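Local structure of transcription regulator AmtR (Mycobacterium smegmatis, 5E57) at residues A[53-64]-A[106-117]; A[135-145]-A[181-189]. The protein probably acts as a TetR-family DNA-binding transcription factor involved in nitrogen regulation. One frame throughout, in Å; residues are numbered along the deposited sequence.

Interaction 1: residues A[53-64]-A[106-117]. With ACT (acetate ion), chain D.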
ATOM      1  N   ASP A  53      -4.388   1.118 -23.655  1.00 21.52           N
ATOM      2  CA  ASP A  53      -3.274   0.485 -22.980  1.00 21.79           C
ATOM      3  C   ASP A  53      -1.995   1.314 -23.118  1.00 22.68           C
ATOM      4  O   ASP A  53      -1.186   1.383 -22.176  1.00 21.63           O
ATOM      5  CB  ASP A  53      -3.064  -0.940 -23.528  1.00 22.47           C
ATOM      6  CG  ASP A  53      -3.976  -1.970 -22.906  1.00 24.18           C
ATOM      7  OD1 ASP A  53      -4.759  -1.726 -21.932  1.00 24.06           O
ATOM      8  OD2 ASP A  53      -3.870  -3.115 -23.363  1.00 24.83           O
ATOM      9  N   ASP A  54      -1.775   1.904 -24.306  1.00 24.77           N
ATOM     10  CA  ASP A  54      -0.616   2.747 -24.529  1.00 23.50           C
ATOM     11  C   ASP A  54      -0.673   3.929 -23.608  1.00 25.67           C
ATOM     12  O   ASP A  54       0.390   4.463 -23.185  1.00 22.92           O
ATOM     13  CB  ASP A  54      -0.562   3.290 -25.952  1.00 26.98           C
ATOM     14  CG  ASP A  54      -0.224   2.200 -27.001  1.00 28.40           C
ATOM     15  OD1 ASP A  54       0.453   1.207 -26.664  1.00 24.40           O
ATOM     16  OD2 ASP A  54      -0.654   2.354 -28.152  1.00 30.18           O
ATOM     17  N   ILE A  55      -1.887   4.401 -23.294  1.00 22.88           N
ATOM     18  CA  ILE A  55      -2.008   5.601 -22.403  1.00 22.38           C
ATOM     19  C   ILE A  55      -1.575   5.219 -20.970  1.00 22.82           C
ATOM     20  O   ILE A  55      -0.779   5.905 -20.323  1.00 21.86           O
ATOM     21  CB  ILE A  55      -3.467   6.140 -22.384  1.00 23.54           C
ATOM     22  CG1 ILE A  55      -3.869   6.616 -23.809  1.00 23.30           C
ATOM     23  CG2 ILE A  55      -3.614   7.246 -21.373  1.00 21.68           C
ATOM     24  CD1 ILE A  55      -5.350   6.922 -23.979  1.00 21.99           C
ATOM     25  N   LEU A  56      -2.100   4.093 -20.515  1.00 21.72           N
ATOM     26  CA  LEU A  56      -1.782   3.536 -19.210  1.00 22.51           C
ATOM     27  C   LEU A  56      -0.312   3.225 -19.090  1.00 21.69           C
ATOM     28  O   LEU A  56       0.289   3.486 -18.043  1.00 20.33           O
ATOM     29  CB  LEU A  56      -2.623   2.258 -18.940  1.00 22.05           C
ATOM     30  CG  LEU A  56      -2.456   1.526 -17.592  1.00 24.34           C
ATOM     31  CD1 LEU A  56      -2.846   2.439 -16.437  1.00 24.69           C
ATOM     32  CD2 LEU A  56      -3.290   0.261 -17.510  1.00 26.96           C
ATOM     33  N   ASP A  57       0.286   2.708 -20.166  1.00 20.67           N
ATOM     34  CA  ASP A  57       1.731   2.468 -20.145  1.00 23.15           C
ATOM     35  C   ASP A  57       2.516   3.731 -19.899  1.00 23.69           C
ATOM     36  O   ASP A  57       3.399   3.742 -19.042  1.00 24.20           O
ATOM     37  CB  ASP A  57       2.220   1.805 -21.418  1.00 27.14           C
ATOM     38  CG  ASP A  57       3.150   0.603 -21.119  1.00 36.78           C
ATOM     39  OD1 ASP A  57       3.290   0.190 -19.918  1.00 28.58           O
ATOM     40  OD2 ASP A  57       3.732   0.093 -22.108  1.00 40.76           O
ATOM     41  N   ALA A  58       2.188   4.814 -20.610  1.00 22.19           N
ATOM     42  CA  ALA A  58       2.927   6.032 -20.395  1.00 22.88           C
ATOM     43  C   ALA A  58       2.699   6.580 -18.951  1.00 22.98           C
ATOM     44  O   ALA A  58       3.612   7.008 -18.302  1.00 21.15           O
ATOM     45  CB  ALA A  58       2.558   7.027 -21.443  1.00 23.97           C
ATOM     46  N   LEU A  59       1.479   6.541 -18.447  1.00 23.18           N
ATOM     47  CA  LEU A  59       1.226   6.971 -17.079  1.00 23.47           C
ATOM     48  C   LEU A  59       2.012   6.193 -16.055  1.00 23.53           C
ATOM     49  O   LEU A  59       2.637   6.797 -15.201  1.00 23.03           O
ATOM     50  CB  LEU A  59      -0.266   6.911 -16.741  1.00 22.75           C
ATOM     51  CG  LEU A  59      -1.152   7.852 -17.533  1.00 21.49           C
ATOM     52  CD1 LEU A  59      -2.602   7.491 -17.374  1.00 21.39           C
ATOM     53  CD2 LEU A  59      -0.889   9.301 -17.123  1.00 21.74           C
ATOM     54  N   LEU A  60       2.012   4.864 -16.166  1.00 21.50           N
ATOM     55  CA  LEU A  60       2.746   4.025 -15.221  1.00 21.89           C
ATOM     56  C   LEU A  60       4.247   4.243 -15.261  1.00 21.70           C
ATOM     57  O   LEU A  60       4.921   4.335 -14.221  1.00 21.24           O
ATOM     58  CB  LEU A  60       2.463   2.528 -15.446  1.00 22.65           C
ATOM     59  CG  LEU A  60       1.057   1.982 -15.250  1.00 24.10           C
ATOM     60  CD1 LEU A  60       0.898   0.540 -15.742  1.00 25.57           C
ATOM     61  CD2 LEU A  60       0.607   2.083 -13.798  1.00 25.15           C
ATOM     62  N   ALA A  61       4.793   4.322 -16.461  1.00 21.27           N
ATOM     63  CA  ALA A  61       6.222   4.533 -16.624  1.00 21.11           C
ATOM     64  C   ALA A  61       6.658   5.885 -15.978  1.00 22.27           C
ATOM     65  O   ALA A  61       7.711   5.959 -15.374  1.00 20.44           O
ATOM     66  CB  ALA A  61       6.585   4.533 -18.126  1.00 21.16           C
ATOM     67  N   GLY A  62       5.857   6.947 -16.121  1.00 21.65           N
ATOM     68  CA  GLY A  62       6.239   8.228 -15.491  1.00 23.14           C
ATOM     69  C   GLY A  62       6.243   8.127 -13.967  1.00 22.79           C
ATOM     70  O   GLY A  62       6.738   8.991 -13.324  1.00 22.64           O
ATOM     71  N   THR A  63       5.679   7.084 -13.360  1.00 22.49           N
ATOM     72  CA  THR A  63       5.748   6.951 -11.904  1.00 20.93           C
ATOM     73  C   THR A  63       6.994   6.185 -11.454  1.00 22.88           C
ATOM     74  O   THR A  63       7.289   6.145 -10.269  1.00 20.76           O
ATOM     75  CB  THR A  63       4.521   6.225 -11.306  1.00 22.23           C
ATOM     76  OG1 THR A  63       4.480   4.822 -11.679  1.00 20.35           O
ATOM     77  CG2 THR A  63       3.234   6.947 -11.748  1.00 21.44           C
ATOM     78  N   VAL A  64       7.735   5.562 -12.373  1.00 22.12           N
ATOM     79  CA  VAL A  64       8.901   4.813 -11.938  1.00 20.74           C
ATOM     80  C   VAL A  64      10.202   5.158 -12.623  1.00 19.76           C
ATOM     81  O   VAL A  64      11.241   4.808 -12.086  1.00 21.07           O
ATOM     82  CB  VAL A  64       8.739   3.249 -12.048  1.00 22.43           C
ATOM     83  CG1 VAL A  64       7.514   2.782 -11.326  1.00 22.86           C
ATOM     84  CG2 VAL A  64       8.687   2.810 -13.487  1.00 25.25           C
ATOM     85  N   LEU A 106      -3.083   2.742  -9.520  1.00 22.78           N
ATOM     86  CA  LEU A 106      -3.409   1.812 -10.634  1.00 21.98           C
ATOM     87  C   LEU A 106      -2.529   0.508 -10.619  1.00 25.53           C
ATOM     88  O   LEU A 106      -2.794  -0.437 -11.360  1.00 23.72           O
ATOM     89  CB  LEU A 106      -3.245   2.574 -11.944  1.00 21.82           C
ATOM     90  CG  LEU A 106      -4.105   3.837 -12.119  1.00 22.05           C
ATOM     91  CD1 LEU A 106      -3.609   4.551 -13.367  1.00 26.28           C
ATOM     92  CD2 LEU A 106      -5.606   3.526 -12.187  1.00 20.99           C
ATOM     93  N   TYR A 107      -1.523   0.447  -9.752  1.00 22.42           N
ATOM     94  CA  TYR A 107      -0.580  -0.696  -9.728  1.00 23.48           C
ATOM     95  C   TYR A 107      -1.276  -1.994  -9.484  1.00 23.89           C
ATOM     96  O   TYR A 107      -0.789  -3.004  -9.864  1.00 21.50           O
ATOM     97  CB  TYR A 107       0.474  -0.511  -8.638  1.00 23.17           C
ATOM     98  CG  TYR A 107       1.500   0.601  -8.865  1.00 22.63           C
ATOM     99  CD1 TYR A 107       1.670   1.211 -10.093  1.00 22.83           C
ATOM    100  CD2 TYR A 107       2.363   0.958  -7.862  1.00 22.09           C
ATOM    101  CE1 TYR A 107       2.640   2.203 -10.290  1.00 22.54           C
ATOM    102  CE2 TYR A 107       3.337   1.920  -8.064  1.00 23.27           C
ATOM    103  CZ  TYR A 107       3.467   2.513  -9.283  1.00 21.13           C
ATOM    104  OH  TYR A 107       4.410   3.450  -9.455  1.00 20.55           O
ATOM    105  N   LEU A 108      -2.426  -1.976  -8.831  1.00 22.88           N
ATOM    106  CA  LEU A 108      -3.120  -3.183  -8.484  1.00 26.27           C
ATOM    107  C   LEU A 108      -4.203  -3.651  -9.484  1.00 29.10           C
ATOM    108  O   LEU A 108      -4.820  -4.686  -9.297  1.00 29.65           O
ATOM    109  CB  LEU A 108      -3.766  -2.962  -7.143  1.00 28.80           C
ATOM    110  CG  LEU A 108      -2.750  -2.575  -6.045  1.00 34.10           C
ATOM    111  CD1 LEU A 108      -3.476  -2.514  -4.684  1.00 36.47           C
ATOM    112  CD2 LEU A 108      -1.526  -3.508  -5.995  1.00 33.97           C
ATOM    113  N   LEU A 109      -4.408  -2.903 -10.536  1.00 24.90           N
ATOM    114  CA  LEU A 109      -5.317  -3.298 -11.595  1.00 27.49           C
ATOM    115  C   LEU A 109      -4.955  -4.700 -12.083  1.00 29.07           C
ATOM    116  O   LEU A 109      -3.824  -4.901 -12.464  1.00 27.07           O
ATOM    117  CB  LEU A 109      -5.103  -2.326 -12.716  1.00 28.87           C
ATOM    118  CG  LEU A 109      -6.071  -1.209 -13.090  1.00 31.18           C
ATOM    119  CD1 LEU A 109      -7.101  -0.809 -12.076  1.00 33.21           C
ATOM    120  CD2 LEU A 109      -5.289  -0.031 -13.695  1.00 29.75           C
ATOM    121  N   PRO A 110      -5.909  -5.653 -12.113  1.00 30.70           N
ATOM    122  CA  PRO A 110      -5.622  -6.947 -12.746  1.00 32.81           C
ATOM    123  C   PRO A 110      -5.134  -6.814 -14.183  1.00 27.84           C
ATOM    124  O   PRO A 110      -4.277  -7.574 -14.550  1.00 29.50           O
ATOM    125  CB  PRO A 110      -6.947  -7.701 -12.684  1.00 35.91           C
ATOM    126  CG  PRO A 110      -7.772  -6.965 -11.666  1.00 38.86           C
ATOM    127  CD  PRO A 110      -7.310  -5.547 -11.679  1.00 35.37           C
ATOM    128  N   GLU A 111      -5.544  -5.780 -14.926  1.00 27.45           N
ATOM    129  CA  GLU A 111      -4.973  -5.560 -16.288  1.00 28.57           C
ATOM    130  C   GLU A 111      -3.445  -5.551 -16.321  1.00 30.40           C
ATOM    131  O   GLU A 111      -2.837  -5.829 -17.345  1.00 30.63           O
ATOM    132  CB  GLU A 111      -5.420  -4.232 -16.898  1.00 28.67           C
ATOM    133  CG  GLU A 111      -6.853  -4.122 -17.296  1.00 26.12           C
ATOM    134  CD  GLU A 111      -7.804  -3.851 -16.137  1.00 26.93           C
ATOM    135  OE1 GLU A 111      -8.956  -3.582 -16.441  1.00 25.63           O
ATOM    136  OE2 GLU A 111      -7.470  -3.990 -14.939  1.00 27.02           O
ATOM    137  N   LEU A 112      -2.808  -5.171 -15.224  1.00 32.60           N
ATOM    138  CA  LEU A 112      -1.342  -5.130 -15.188  1.00 34.75           C
ATOM    139  C   LEU A 112      -0.678  -6.487 -15.138  1.00 38.16           C
ATOM    140  O   LEU A 112       0.561  -6.573 -15.297  1.00 36.46           O
ATOM    141  CB  LEU A 112      -0.820  -4.308 -14.001  1.00 32.19           C
ATOM    142  CG  LEU A 112      -0.560  -2.849 -14.374  1.00 34.91           C
ATOM    143  CD1 LEU A 112      -1.714  -2.193 -15.104  1.00 35.11           C
ATOM    144  CD2 LEU A 112      -0.250  -2.105 -13.099  1.00 34.11           C
ATOM    145  N   ARG A 113      -1.477  -7.531 -14.940  1.00 40.75           N
ATOM    146  CA  ARG A 113      -0.951  -8.883 -14.872  1.00 40.22           C
ATOM    147  C   ARG A 113      -0.760  -9.523 -16.276  1.00 42.25           C
ATOM    148  O   ARG A 113      -0.056 -10.515 -16.399  1.00 43.15           O
ATOM    149  CB  ARG A 113      -1.815  -9.708 -13.902  1.00 39.31           C
ATOM    150  N   THR A 114      -1.273  -8.906 -17.336  1.00 40.30           N
ATOM    151  CA  THR A 114      -1.116  -9.422 -18.705  1.00 39.80           C
ATOM    152  C   THR A 114       0.257  -9.203 -19.344  1.00 42.50           C
ATOM    153  O   THR A 114       0.982  -8.235 -19.026  1.00 36.82           O
ATOM    154  CB  THR A 114      -2.170  -8.777 -19.657  1.00 40.60           C
ATOM    155  OG1 THR A 114      -1.865  -7.397 -19.895  1.00 37.99           O
ATOM    156  CG2 THR A 114      -3.515  -8.832 -19.048  1.00 41.80           C
ATOM    157  N   ASP A 115       0.593 -10.060 -20.313  1.00 38.73           N
ATOM    158  CA  ASP A 115       1.814  -9.878 -21.098  1.00 36.99           C
ATOM    159  C   ASP A 115       1.936  -8.474 -21.630  1.00 34.64           C
ATOM    160  O   ASP A 115       3.045  -7.954 -21.778  1.00 35.87           O
ATOM    161  CB  ASP A 115       1.879 -10.865 -22.268  1.00 42.87           C
ATOM    162  CG  ASP A 115       1.990 -12.335 -21.800  1.00 46.80           C
ATOM    163  OD1 ASP A 115       2.229 -12.585 -20.602  1.00 45.18           O
ATOM    164  OD2 ASP A 115       1.846 -13.248 -22.645  1.00 55.23           O
ATOM    165  N   ARG A 116       0.810  -7.820 -21.897  1.00 34.11           N
ATOM    166  CA  ARG A 116       0.852  -6.442 -22.413  1.00 29.99           C
ATOM    167  C   ARG A 116       1.670  -5.540 -21.511  1.00 27.61           C
ATOM    168  O   ARG A 116       2.321  -4.626 -21.994  1.00 28.27           O
ATOM    169  CB  ARG A 116      -0.587  -5.872 -22.500  1.00 31.68           C
ATOM    170  CG  ARG A 116      -0.649  -4.384 -22.823  1.00 31.00           C
ATOM    171  CD  ARG A 116       0.057  -4.215 -24.111  1.00 29.48           C
ATOM    172  NE  ARG A 116       0.094  -2.848 -24.542  1.00 32.70           N
ATOM    173  CZ  ARG A 116       0.888  -1.931 -24.036  1.00 32.29           C
ATOM    174  NH1 ARG A 116       1.663  -2.201 -22.979  1.00 36.49           N
ATOM    175  NH2 ARG A 116       0.868  -0.725 -24.549  1.00 32.74           N
ATOM    176  N   PHE A 117       1.568  -5.742 -20.206  1.00 27.88           N
ATOM    177  CA  PHE A 117       2.293  -4.877 -19.186  1.00 28.22           C
ATOM    178  C   PHE A 117       3.457  -5.530 -18.449  1.00 30.68           C
ATOM    179  O   PHE A 117       3.904  -5.043 -17.389  1.00 29.24           O
ATOM    180  CB  PHE A 117       1.273  -4.370 -18.169  1.00 26.19           C
ATOM    181  CG  PHE A 117       0.288  -3.417 -18.770  1.00 24.04           C
ATOM    182  CD1 PHE A 117       0.660  -2.103 -19.017  1.00 22.16           C
ATOM    183  CD2 PHE A 117      -0.951  -3.835 -19.132  1.00 24.23           C
ATOM    184  CE1 PHE A 117      -0.239  -1.219 -19.575  1.00 21.45           C
ATOM    185  CE2 PHE A 117      -1.867  -2.950 -19.705  1.00 23.10           C
ATOM    186  CZ  PHE A 117      -1.488  -1.647 -19.926  1.00 21.25           C
TER
HETATM  187  C   ACT D 301       7.443   3.479  -7.100  1.00 37.94           C
HETATM  188  O   ACT D 301       6.548   2.940  -7.715  1.00 30.88           O
HETATM  189  OXT ACT D 301       7.800   2.922  -6.022  1.00 48.10           O
HETATM  190  CH3 ACT D 301       8.045   4.766  -7.678  1.00 28.36           C
HETATM  191  O   HOH W   1      -2.924  -3.666 -25.634  1.00 30.25           O
HETATM  192  O   HOH W   2      -1.535  -1.648 -26.715  1.00 25.47           O
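Arg116 bridges two carboxylates of helix 52-61, those of Asp54 and Asp57, at the seam where the DNA-binding part of this TetR-family fold meets the regulatory body. Helix 52-61 follows the predicted helix-turn-helix; 106-117 is the loop, with short 3-10 turns, that leads into helix 118-142. The arginine chain sets out with CG anti to the backbone N and bends at its next bond (chi2 58°), which brings the guanidinium edge-on to both acids. Arg116 NH1 meets Asp57 OD2 almost straight (171°) but at a long 3.2 Å; Arg116 NH2 lies 2.9 Å from Asp54 OD1, with its N-H well off line (125°). Both hydrogen bonds of this salt-bridge network are therefore weak, though two opposite charges probably steady the group. Arg116 NE donates to a water 3.0 Å from it, and CB of Asp53 covers one guanidinium face. Asp53 OD1 bonds to Tyr26, while Asp53 OD2 takes a second water that is also weakly bonded to Arg116 NE.

Arg116 CG lies over one face of the Phe117 ring, offset toward its rim. The ring edge meets Asp57 OD1 and the carbonyl oxygen of Asp53, while Leu56 CD2 comes in obliquely, 3.6 Å from Phe117 CZ. One turn on, Leu60 splits its branches: Leu60 CD1 packs on Leu112 CD1 at 3.8 Å, and CD2 meets the edge of the Tyr107 ring. Leu56 CD1 touches Leu106 CD1. At the far end the hydroxyls Tyr107 OH and Thr63 OG1 are 2.6 Å apart. Tyr107 OH donates to O of an acetate, probably from the crystallisation liquor, at 2.8 Å, whereas Thr63 OG1 donates back to the carbonyl oxygen of Leu60, in the carbonyl plane and on a lone pair.

Interaction 2: residues A[135-145]-A[181-189]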
ATOM      1  N   ALA A 135      18.700  -1.457   1.050  1.00 21.97           N
ATOM      2  CA  ALA A 135      18.247  -1.775   2.402  1.00 23.14           C
ATOM      3  C   ALA A 135      18.977  -2.972   3.068  1.00 24.25           C
ATOM      4  O   ALA A 135      19.204  -2.991   4.289  1.00 24.54           O
ATOM      5  CB  ALA A 135      16.745  -2.031   2.426  1.00 25.18           C
ATOM      6  N   ALA A 136      19.308  -3.977   2.293  1.00 26.97           N
ATOM      7  CA  ALA A 136      20.061  -5.123   2.845  1.00 28.19           C
ATOM      8  C   ALA A 136      21.464  -4.647   3.307  1.00 28.77           C
ATOM      9  O   ALA A 136      21.997  -5.137   4.300  1.00 29.10           O
ATOM     10  CB  ALA A 136      20.184  -6.231   1.818  1.00 29.72           C
ATOM     11  N   ALA A 137      22.025  -3.645   2.630  1.00 27.49           N
ATOM     12  CA  ALA A 137      23.322  -3.097   3.061  1.00 29.81           C
ATOM     13  C   ALA A 137      23.151  -2.219   4.337  1.00 29.68           C
ATOM     14  O   ALA A 137      24.041  -2.175   5.209  1.00 27.24           O
ATOM     15  CB  ALA A 137      23.993  -2.312   1.895  1.00 30.66           C
ATOM     16  N   VAL A 138      22.003  -1.548   4.498  1.00 26.58           N
ATOM     17  CA  VAL A 138      21.821  -0.729   5.704  1.00 26.74           C
ATOM     18  C   VAL A 138      21.700  -1.669   6.894  1.00 27.75           C
ATOM     19  O   VAL A 138      22.263  -1.430   7.990  1.00 28.72           O
ATOM     20  CB  VAL A 138      20.588   0.195   5.627  1.00 26.33           C
ATOM     21  CG1 VAL A 138      20.373   0.887   6.955  1.00 25.91           C
ATOM     22  CG2 VAL A 138      20.722   1.191   4.472  1.00 25.36           C
ATOM     23  N   ILE A 139      20.951  -2.741   6.665  1.00 25.43           N
ATOM     24  CA  ILE A 139      20.807  -3.783   7.642  1.00 31.05           C
ATOM     25  C   ILE A 139      22.165  -4.353   8.105  1.00 32.86           C
ATOM     26  O   ILE A 139      22.387  -4.475   9.316  1.00 31.05           O
ATOM     27  CB  ILE A 139      19.890  -4.922   7.150  1.00 29.72           C
ATOM     28  CG1 ILE A 139      18.417  -4.439   7.131  1.00 33.16           C
ATOM     29  CG2 ILE A 139      19.960  -6.114   8.088  1.00 33.02           C
ATOM     30  CD1 ILE A 139      17.508  -5.306   6.264  1.00 29.72           C
ATOM     31  N   ALA A 140      23.032  -4.732   7.155  1.00 33.98           N
ATOM     32  CA  ALA A 140      24.334  -5.292   7.495  1.00 35.06           C
ATOM     33  C   ALA A 140      25.138  -4.279   8.310  1.00 32.96           C
ATOM     34  O   ALA A 140      25.653  -4.630   9.345  1.00 35.83           O
ATOM     35  CB  ALA A 140      25.090  -5.720   6.239  1.00 34.80           C
ATOM     36  N   GLU A 141      25.187  -3.023   7.859  1.00 32.13           N
ATOM     37  CA  GLU A 141      25.916  -1.959   8.530  1.00 31.73           C
ATOM     38  C   GLU A 141      25.443  -1.629   9.938  1.00 36.12           C
ATOM     39  O   GLU A 141      26.238  -1.131  10.720  1.00 36.05           O
ATOM     40  CB  GLU A 141      25.909  -0.667   7.706  1.00 29.41           C
ATOM     41  N   CYS A 142      24.184  -1.908  10.284  1.00 34.34           N
ATOM     42  CA  CYS A 142      23.693  -1.481  11.602  0.50 35.37           C
ATOM     43  C   CYS A 142      23.280  -2.655  12.473  1.00 34.33           C
ATOM     44  O   CYS A 142      22.869  -2.451  13.594  1.00 39.39           O
ATOM     45  CB  CYS A 142      22.538  -0.495  11.461  0.50 35.72           C
ATOM     46  SG  CYS A 142      21.012  -1.299  10.963  0.50 35.03           S
ATOM     47  N   GLY A 143      23.441  -3.873  11.959  1.00 36.65           N
ATOM     48  CA  GLY A 143      23.129  -5.050  12.703  1.00 36.83           C
ATOM     49  C   GLY A 143      21.630  -5.156  12.911  1.00 39.45           C
ATOM     50  O   GLY A 143      21.186  -5.590  13.967  1.00 35.70           O
ATOM     51  N   GLY A 144      20.842  -4.796  11.887  1.00 39.47           N
ATOM     52  CA  GLY A 144      19.367  -4.802  12.003  1.00 35.69           C
ATOM     53  C   GLY A 144      18.754  -6.118  11.525  1.00 36.59           C
ATOM     54  O   GLY A 144      19.470  -7.077  11.301  1.00 29.72           O
ATOM     55  N   PRO A 145      17.412  -6.169  11.370  1.00 32.83           N
ATOM     56  CA  PRO A 145      16.733  -7.429  11.037  1.00 32.05           C
ATOM     57  C   PRO A 145      16.773  -7.826   9.571  1.00 34.45           C
ATOM     58  O   PRO A 145      16.164  -7.193   8.741  1.00 32.01           O
ATOM     59  CB  PRO A 145      15.304  -7.193  11.525  1.00 31.03           C
ATOM     60  CG  PRO A 145      15.109  -5.702  11.427  1.00 32.60           C
ATOM     61  CD  PRO A 145      16.468  -5.077  11.691  1.00 31.45           C
ATOM     62  N   ALA A 181      11.549   4.212   7.137  1.00 20.41           N
ATOM     63  CA  ALA A 181      12.155   3.233   6.259  1.00 23.05           C
ATOM     64  C   ALA A 181      13.526   2.859   6.766  1.00 23.94           C
ATOM     65  O   ALA A 181      13.917   1.701   6.680  1.00 26.53           O
ATOM     66  CB  ALA A 181      12.251   3.770   4.843  1.00 26.06           C
ATOM     67  N   LEU A 182      14.211   3.816   7.376  1.00 23.96           N
ATOM     68  CA  LEU A 182      15.438   3.563   8.104  1.00 23.06           C
ATOM     69  C   LEU A 182      15.305   2.915   9.483  1.00 25.30           C
ATOM     70  O   LEU A 182      16.070   1.966   9.782  1.00 24.96           O
ATOM     71  CB  LEU A 182      16.306   4.836   8.058  1.00 26.06           C
ATOM     72  CG  LEU A 182      16.831   4.582   6.600  1.00 32.25           C
ATOM     73  CD1 LEU A 182      16.383   5.544   5.536  1.00 30.39           C
ATOM     74  CD2 LEU A 182      18.311   4.263   6.566  1.00 32.68           C
ATOM     75  N   ARG A 183      14.322   3.313  10.289  1.00 22.96           N
ATOM     76  CA  ARG A 183      14.124   2.558  11.530  1.00 23.77           C
ATOM     77  C   ARG A 183      13.789   1.115  11.405  1.00 21.59           C
ATOM     78  O   ARG A 183      14.209   0.296  12.264  1.00 23.28           O
ATOM     79  CB  ARG A 183      13.099   3.198  12.441  1.00 25.40           C
ATOM     80  CG  ARG A 183      13.570   4.517  12.906  1.00 24.62           C
ATOM     81  CD  ARG A 183      12.549   5.066  13.853  1.00 30.29           C
ATOM     82  NE  ARG A 183      12.914   6.429  14.134  1.00 28.75           N
ATOM     83  CZ  ARG A 183      13.605   6.780  15.173  1.00 33.18           C
ATOM     84  NH1 ARG A 183      13.969   5.854  16.091  1.00 35.19           N
ATOM     85  NH2 ARG A 183      13.919   8.080  15.317  1.00 34.29           N
ATOM     86  N   VAL A 184      13.078   0.737  10.358  1.00 19.96           N
ATOM     87  CA  VAL A 184      12.657  -0.665  10.253  1.00 20.31           C
ATOM     88  C   VAL A 184      13.847  -1.506   9.929  1.00 21.92           C
ATOM     89  O   VAL A 184      13.790  -2.753  10.106  1.00 26.34           O
ATOM     90  CB  VAL A 184      11.581  -1.000   9.182  1.00 20.59           C
ATOM     91  CG1 VAL A 184      10.293  -0.389   9.568  1.00 23.37           C
ATOM     92  CG2 VAL A 184      11.979  -0.533   7.787  1.00 19.98           C
ATOM     93  N   LEU A 185      14.901  -0.861   9.444  1.00 22.43           N
ATOM     94  CA  LEU A 185      16.136  -1.594   9.149  1.00 25.37           C
ATOM     95  C   LEU A 185      17.148  -1.618  10.297  1.00 27.30           C
ATOM     96  O   LEU A 185      18.220  -2.140  10.124  1.00 29.28           O
ATOM     97  CB  LEU A 185      16.819  -0.957   7.972  1.00 22.72           C
ATOM     98  CG  LEU A 185      15.961  -0.852   6.739  1.00 22.92           C
ATOM     99  CD1 LEU A 185      16.781  -0.142   5.663  1.00 21.34           C
ATOM    100  CD2 LEU A 185      15.465  -2.205   6.282  1.00 22.67           C
ATOM    101  N   GLY A 186      16.821  -0.996  11.425  1.00 31.99           N
ATOM    102  CA  GLY A 186      17.678  -0.993  12.613  1.00 32.72           C
ATOM    103  C   GLY A 186      18.543   0.230  12.645  1.00 32.59           C
ATOM    104  O   GLY A 186      19.399   0.342  13.473  1.00 33.60           O
ATOM    105  N   PHE A 187      18.355   1.160  11.738  1.00 33.81           N
ATOM    106  CA  PHE A 187      19.138   2.381  11.839  1.00 37.72           C
ATOM    107  C   PHE A 187      18.650   3.199  13.040  1.00 42.22           C
ATOM    108  O   PHE A 187      17.455   3.487  13.150  1.00 36.88           O
ATOM    109  CB  PHE A 187      19.052   3.166  10.544  1.00 34.68           C
ATOM    110  CG  PHE A 187      19.865   4.405  10.502  1.00 35.55           C
ATOM    111  CD1 PHE A 187      21.126   4.401   9.944  1.00 36.54           C
ATOM    112  CD2 PHE A 187      19.332   5.597  10.925  1.00 36.41           C
ATOM    113  CE1 PHE A 187      21.859   5.572   9.865  1.00 36.20           C
ATOM    114  CE2 PHE A 187      20.066   6.764  10.858  1.00 41.33           C
ATOM    115  CZ  PHE A 187      21.331   6.757  10.328  1.00 38.13           C
ATOM    116  N   ASP A 188      19.595   3.561  13.914  1.00 44.31           N
ATOM    117  CA  ASP A 188      19.352   4.437  15.075  1.00 46.99           C
ATOM    118  C   ASP A 188      20.304   5.648  15.081  1.00 45.34           C
ATOM    119  O   ASP A 188      20.501   6.241  16.117  1.00 47.49           O
ATOM    120  CB  ASP A 188      19.497   3.648  16.407  1.00 45.18           C
ATOM    121  N   GLY A 189      20.925   5.978  13.952  1.00 38.49           N
ATOM    122  CA  GLY A 189      21.830   7.099  13.887  1.00 38.89           C
ATOM    123  C   GLY A 189      21.160   8.438  14.070  1.00 35.72           C
ATOM    124  O   GLY A 189      20.118   8.528  14.702  1.00 39.73           O
TER
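Leu182, in the last turn of helix 173-183, starts the contact by setting CD2 4.0 Å from CG1 of Val138; the two side chains cross at about a right angle. Phe187 N bonds back to Leu182 O and Gly186 N to Arg183 O, the pair of a Schellman motif. Val184 contributes its backbone, its carbonyl oxygen lying 3.5 Å from Pro145 CG.

Leu185 carries most of the packing. With CG anti to the carbonyl carbon (chi1 -56°), its branches spread over helix 118-142: Leu185 CD1 sits 3.7 Å from Ala135 CB and also touches Val138 CB, while Leu185 CD2 meets Ile139 CD1 at 3.7 Å. The carbonyl oxygen of Leu185 is buried without a hydrogen-bonding partner; a nearly straight CA-H...O contact comes from Gly144, 3.5 Å from Gly144 CA to Leu185 O. Cys142 SG also lies close to this oxygen in one of its two conformers, so that approach is doubtful.

Gly186 turns the chain at positive phi (95°), and its CA comes within 4.2 Å of Gly144 CA. Backbones this close are possible because neither residue has a side chain. Gly143, just before Gly144, likewise has positive phi and closes a Schellman motif, so two capped helix ends face each other. Phe187 then grazes Val138 CG1 with its CB and turns its ring edge-to-face with Phe191.

The packing continues beyond the pair: helix 82-98 meets Leu182, Leu185 and Phe187, Pro152 of helix 151-165 reaches Ala135 and Leu185, and helix 191-202 covers Leu182 and Phe187.

How the interactions relate
Helix 118-142 connects the two contacts: Phe117 of interaction 1 immediately precedes it, and its last turns, 135-142, form one side of interaction 2. The contacts follow in series along the chain and lie on opposite sides of its centre, with their own centres about 32 Å apart and nearest atoms about 16 Å apart. Interaction 1 joins the DNA-binding part to the regulatory body; interaction 2 is mostly apolar packing and close backbone within that body, between two helix ends. The acetate belongs to interaction 1. Both pairs of segments also touch the second subunit, through Leu108 and Pro110 in the first and Pro145, Arg183 and Val184 in the second.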